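PDB 4GUN: superoxide dismutase from Candida albicans, which probably protects the cell from superoxide, converting it to hydrogen peroxide and oxygen with the help of a bound manganese ion. Local coordinates for residues A[105-108]-A[109-113]; A[138-141]-A[142-145]. The protein carries 2 engineered substitutions. All blocks are in the same frame, centred on the assembly; numbering follows the deposited sequence.

Contact 1: A[105-108]-A[109-113]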
ATOM      1  N   GLY A 105     -30.125   9.752 -12.793  1.00 10.04           N
ATOM      2  CA  GLY A 105     -30.372   9.464 -14.206  1.00  9.94           C
ATOM      3  C   GLY A 105     -29.964  10.601 -15.115  1.00 13.27           C
ATOM      4  O   GLY A 105     -29.397  10.371 -16.184  1.00 12.35           O
ATOM      5  N   LYS A 106     -30.231  11.834 -14.678  1.00 10.96           N
ATOM      6  CA  LYS A 106     -29.852  13.069 -15.372  1.00 10.25           C
ATOM      7  C   LYS A 106     -28.323  13.185 -15.395  1.00 12.55           C
ATOM      8  O   LYS A 106     -27.760  13.543 -16.428  1.00 13.28           O
ATOM      9  CB  LYS A 106     -30.438  14.306 -14.649  1.00 11.62           C
ATOM     10  CG  LYS A 106     -31.818  14.722 -15.144  1.00 24.91           C
ATOM     11  CD  LYS A 106     -32.076  16.226 -14.961  1.00 32.87           C
ATOM     12  CE  LYS A 106     -32.606  16.580 -13.594  1.00 36.90           C
ATOM     13  NZ  LYS A 106     -32.783  18.047 -13.440  1.00 45.90           N
ATOM     14  N   GLN A 107     -27.656  12.870 -14.270  1.00  8.11           N
ATOM     15  CA  GLN A 107     -26.189  12.931 -14.187  1.00  7.89           C
ATOM     16  C   GLN A 107     -25.500  11.897 -15.090  1.00 12.03           C
ATOM     17  O   GLN A 107     -24.534  12.254 -15.753  1.00 12.13           O
ATOM     18  CB  GLN A 107     -25.689  12.875 -12.739  1.00  7.86           C
ATOM     19  CG  GLN A 107     -24.262  13.417 -12.565  1.00 10.32           C
ATOM     20  CD  GLN A 107     -24.133  14.915 -12.740  1.00 22.65           C
ATOM     21  OE1 GLN A 107     -25.076  15.681 -12.518  1.00 20.42           O
ATOM     22  NE2 GLN A 107     -22.942  15.368 -13.098  1.00 11.34           N
ATOM     23  N   ILE A 108     -26.023  10.645 -15.139  1.00  9.51           N
ATOM     24  CA  ILE A 108     -25.524   9.556 -15.990  1.00  9.68           C
ATOM     25  C   ILE A 108     -25.573   9.994 -17.455  1.00 11.72           C
ATOM     26  O   ILE A 108     -24.587   9.826 -18.176  1.00 11.69           O
ATOM     27  CB  ILE A 108     -26.303   8.226 -15.756  1.00 12.42           C
ATOM     28  CG1 ILE A 108     -26.041   7.667 -14.324  1.00 12.52           C
ATOM     29  CG2 ILE A 108     -25.982   7.164 -16.854  1.00 12.02           C
ATOM     30  CD1 ILE A 108     -26.957   6.577 -13.893  1.00 16.20           C
ATOM     31  N   VAL A 109     -26.723  10.555 -17.878  1.00  7.29           N
ATOM     32  CA  VAL A 109     -26.954  11.015 -19.245  1.00  6.59           C
ATOM     33  C   VAL A 109     -25.991  12.150 -19.599  1.00 13.02           C
ATOM     34  O   VAL A 109     -25.322  12.088 -20.638  1.00 13.10           O
ATOM     35  CB  VAL A 109     -28.442  11.355 -19.509  1.00  7.86           C
ATOM     36  CG1 VAL A 109     -28.617  12.116 -20.824  1.00  7.65           C
ATOM     37  CG2 VAL A 109     -29.308  10.092 -19.489  1.00  6.70           C
ATOM     38  N   ALA A 110     -25.862  13.139 -18.706  1.00 10.47           N
ATOM     39  CA  ALA A 110     -24.953  14.274 -18.928  1.00 11.31           C
ATOM     40  C   ALA A 110     -23.497  13.829 -19.092  1.00 15.39           C
ATOM     41  O   ALA A 110     -22.829  14.264 -20.029  1.00 15.25           O
ATOM     42  CB  ALA A 110     -25.066  15.265 -17.772  1.00 11.85           C
ATOM     43  N   GLN A 111     -23.012  12.963 -18.186  1.00 11.11           N
ATOM     44  CA  GLN A 111     -21.616  12.508 -18.157  1.00 10.03           C
ATOM     45  C   GLN A 111     -21.205  11.341 -19.040  1.00 12.27           C
ATOM     46  O   GLN A 111     -20.073  11.342 -19.511  1.00 10.57           O
ATOM     47  CB  GLN A 111     -21.208  12.202 -16.720  1.00 10.92           C
ATOM     48  CG  GLN A 111     -21.138  13.436 -15.826  1.00 14.84           C
ATOM     49  CD  GLN A 111     -20.491  13.116 -14.514  1.00 16.94           C
ATOM     50  OE1 GLN A 111     -21.126  13.166 -13.472  1.00 15.68           O
ATOM     51  NE2 GLN A 111     -19.219  12.757 -14.535  1.00  6.45           N
ATOM     52  N   TYR A 112     -22.057  10.307 -19.176  1.00  9.77           N
ATOM     53  CA  TYR A 112     -21.750   9.053 -19.904  1.00  9.63           C
ATOM     54  C   TYR A 112     -22.592   8.785 -21.143  1.00 16.32           C
ATOM     55  O   TYR A 112     -22.276   7.861 -21.896  1.00 16.80           O
ATOM     56  CB  TYR A 112     -21.871   7.840 -18.952  1.00  8.89           C
ATOM     57  CG  TYR A 112     -20.981   7.950 -17.735  1.00  8.19           C
ATOM     58  CD1 TYR A 112     -19.638   7.608 -17.800  1.00  9.85           C
ATOM     59  CD2 TYR A 112     -21.483   8.407 -16.516  1.00  7.62           C
ATOM     60  CE1 TYR A 112     -18.814   7.701 -16.683  1.00  9.30           C
ATOM     61  CE2 TYR A 112     -20.663   8.522 -15.394  1.00  7.32           C
ATOM     62  CZ  TYR A 112     -19.328   8.182 -15.487  1.00 12.69           C
ATOM     63  OH  TYR A 112     -18.512   8.286 -14.390  1.00 14.55           O
ATOM     64  N   GLY A 113     -23.660   9.561 -21.331  1.00 12.79           N
ATOM     65  CA  GLY A 113     -24.565   9.397 -22.464  1.00 11.66           C
ATOM     66  C   GLY A 113     -25.640   8.365 -22.190  1.00 15.75           C
ATOM     67  O   GLY A 113     -26.807   8.601 -22.495  1.00 14.29           O
TER

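Contact 2: A[138-141]-A[142-145]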
ATOM      1  N   VAL A 138     -19.431   6.429  -7.705  1.00  8.22           N
ATOM      2  CA  VAL A 138     -19.438   7.395  -6.592  1.00  8.95           C
ATOM      3  C   VAL A 138     -19.912   8.763  -7.041  1.00 13.03           C
ATOM      4  O   VAL A 138     -19.707   9.117  -8.192  1.00 11.35           O
ATOM      5  CB  VAL A 138     -18.051   7.516  -5.857  1.00 13.29           C
ATOM      6  CG1 VAL A 138     -17.527   6.167  -5.378  1.00 12.76           C
ATOM      7  CG2 VAL A 138     -17.000   8.220  -6.707  1.00 13.39           C
ATOM      8  N   LYS A 139     -20.493   9.546  -6.113  1.00 10.52           N
ATOM      9  CA  LYS A 139     -20.882  10.942  -6.376  1.00  9.59           C
ATOM     10  C   LYS A 139     -19.940  11.822  -5.556  1.00 12.32           C
ATOM     11  O   LYS A 139     -19.745  11.584  -4.365  1.00 11.13           O
ATOM     12  CB  LYS A 139     -22.351  11.196  -5.987  1.00 11.38           C
ATOM     13  CG  LYS A 139     -22.765  12.677  -5.930  1.00 11.65           C
ATOM     14  CD  LYS A 139     -24.087  12.832  -5.190  1.00  8.73           C
ATOM     15  CE  LYS A 139     -24.720  14.197  -5.404  1.00 11.97           C
ATOM     16  NZ  LYS A 139     -25.898  14.397  -4.489  1.00 16.89           N
ATOM     17  N   ASN A 140     -19.392  12.866  -6.181  1.00 10.09           N
ATOM     18  CA  ASN A 140     -18.504  13.790  -5.474  1.00  9.56           C
ATOM     19  C   ASN A 140     -19.304  15.046  -5.166  1.00 10.49           C
ATOM     20  O   ASN A 140     -19.767  15.718  -6.071  1.00  8.12           O
ATOM     21  CB  ASN A 140     -17.244  14.075  -6.312  1.00 11.94           C
ATOM     22  CG  ASN A 140     -16.143  14.843  -5.616  1.00 24.31           C
ATOM     23  OD1 ASN A 140     -16.370  15.681  -4.760  1.00 15.32           O
ATOM     24  ND2 ASN A 140     -14.908  14.567  -5.979  1.00 22.21           N
ATOM     25  N   LYS A 141     -19.513  15.329  -3.884  1.00  9.66           N
ATOM     26  CA  LYS A 141     -20.303  16.487  -3.433  1.00 10.30           C
ATOM     27  C   LYS A 141     -19.639  17.852  -3.656  1.00 15.70           C
ATOM     28  O   LYS A 141     -20.338  18.871  -3.654  1.00 16.94           O
ATOM     29  CB  LYS A 141     -20.682  16.319  -1.951  1.00 11.94           C
ATOM     30  CG  LYS A 141     -21.593  15.121  -1.686  1.00 14.50           C
ATOM     31  CD  LYS A 141     -21.991  15.023  -0.220  1.00 18.60           C
ATOM     32  CE  LYS A 141     -21.007  14.211   0.577  1.00 24.24           C
ATOM     33  NZ  LYS A 141     -21.226  14.303   2.043  1.00 24.78           N
ATOM     34  N   GLN A 142     -18.312  17.873  -3.865  1.00 12.90           N
ATOM     35  CA  GLN A 142     -17.503  19.090  -4.026  1.00 12.86           C
ATOM     36  C   GLN A 142     -17.375  19.650  -5.443  1.00 16.64           C
ATOM     37  O   GLN A 142     -17.192  20.857  -5.595  1.00 16.63           O
ATOM     38  CB  GLN A 142     -16.085  18.838  -3.487  1.00 14.10           C
ATOM     39  CG  GLN A 142     -15.971  18.810  -1.967  1.00 22.52           C
ATOM     40  CD  GLN A 142     -14.575  18.438  -1.507  1.00 37.20           C
ATOM     41  OE1 GLN A 142     -13.779  17.813  -2.230  1.00 34.34           O
ATOM     42  NE2 GLN A 142     -14.262  18.782  -0.265  1.00 27.00           N
ATOM     43  N   ASN A 143     -17.343  18.779  -6.460  1.00 12.25           N
ATOM     44  CA  ASN A 143     -17.130  19.183  -7.852  1.00 11.35           C
ATOM     45  C   ASN A 143     -18.413  19.216  -8.720  1.00 15.51           C
ATOM     46  O   ASN A 143     -18.343  18.976  -9.931  1.00 16.44           O
ATOM     47  CB  ASN A 143     -16.075  18.283  -8.480  1.00  7.00           C
ATOM     48  CG  ASN A 143     -16.503  16.848  -8.648  1.00 14.71           C
ATOM     49  OD1 ASN A 143     -17.612  16.460  -8.278  1.00  8.64           O
ATOM     50  ND2 ASN A 143     -15.653  16.041  -9.269  1.00 13.50           N
ATOM     51  N   GLY A 144     -19.549  19.504  -8.096  1.00 11.62           N
ATOM     52  CA  GLY A 144     -20.846  19.611  -8.769  1.00 11.30           C
ATOM     53  C   GLY A 144     -21.676  18.344  -8.822  1.00 13.63           C
ATOM     54  O   GLY A 144     -22.542  18.202  -9.691  1.00 11.93           O
ATOM     55  N   GLY A 145     -21.442  17.438  -7.876  1.00 10.98           N
ATOM     56  CA  GLY A 145     -22.146  16.156  -7.823  1.00 10.33           C
ATOM     57  C   GLY A 145     -21.744  15.211  -8.942  1.00 12.56           C
ATOM     58  O   GLY A 145     -22.555  14.385  -9.369  1.00 11.63           O
TER

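Contact 1: A[105-108]-A[109-113]
Two different first torsions bring the side-chain amides of Q107 and Q111 together, one helical turn apart. Q107 sends CG anti to its own N (chi1 -160°) and then bends at chi2 (70°), which turns NE2 toward Q111; Q111 places CG beside its N and runs out extended. NE2 of Q107 then donates to OE1 of Q111 at 2.9 Å in a nearly straight bond. The acceptor lies in the amide plane of Q107; the two amides are turned 75° apart, and NE2 lies above the Q111 carbonyl plane, off its lone pairs. The same OE1 also accepts the backbone N of L147; two donors to OE1 are consistent with this flip of the amide, which leaves NE2 to donate to the O of N143 in the second subunit. Glutamine suits the place because one amide can both accept and donate.

The glutamine pair lies on helix 103-112, in the C-terminal domain of the iron/manganese superoxide dismutases, whose i to i+4 bonds include A110 N to K106 O (3.0 Å) and Y112 N to I108 O (2.8 Å). V109 rests its CG2 branch 3.3 Å from G105 O. Where the helix stops, G113 adopts a positive phi, readily reached without a side chain, and its N makes a second, weak bond to I108 O. That oxygen lies near the plane of the Y112 ring, at its edge. I108 and Y112 form the buried, apolar flank of the helix, packing on L118 and L147, while Y112 also packs on N143 of the second subunit.

Contact 2: A[138-141]-A[142-145]
This is a turn contact, in which N140 at the end of one strand meets the loop that folds the chain back into the next, forming the beta hairpin of strands 133-140 and 146-153. OD1 of N140 accepts the backbone N of Q142 at 3.1 Å, which makes an Asx turn and starts the reversal. The donor is tilted only slightly from the carbonyl plane, and because OD1 also accepts ND1 of H162, two donors settle the rotation of the amide. Asparagine fits here: its carbonyl stands one carbon beyond CB, the right length to accept the N of the residue two on.

N143 crosses the side chain of N140 at about a right angle. Its CG lies between the backbone N and the carbonyl carbon (chi1 67°), which turns the side chain back toward N140, with OD1 3.1 Å from N140 CB. This OD1 accepts the N of A146, at the start of the returning strand, while ND2 donates to L147 O of the second subunit. One side chain thus bonds both to the returning strand and to the second subunit.

G144 and G145 complete the reversal with positive phi values. At G144 a CB would be jammed against the carbonyl O of N143; at G145 it would come tight against CE of K139. The CA of G145 makes a bent CA-H...O contact of 3.0 Å with N140 O, and the extended K139 lays its CE 4.0 Å from the same CA. The NZ of K139 donates to Y204 O, and the lysine also forms a cation-pi contact with that tyrosine, in helix 197-205. K139 packs on I166 and N140 on L163 of strand 163-170, and Q142 reaches I121 in helix 115-127 of the second subunit.

How the contacts relate
Followed from the N terminus, the chain completes contact 1 in the closing turns of helix 103-112, runs through helix 115-127 and enters strand 133-140, at whose end contact 2 reverses it into strand 146-153. The two are therefore in series, neither nested nor crossed. Only contact 2 closes a loop; contact 1 stays within a helix and its exit. Their centres are 14 Å apart, yet they meet where Q107 CG packs 3.8 Å from G145 O, joining helix 103-112 to the hairpin. Between subunits a different pairing joins the same elements: residues 109-113 of one chain touch residues 142-145 of the second, so helix end and hairpin tip share that interface.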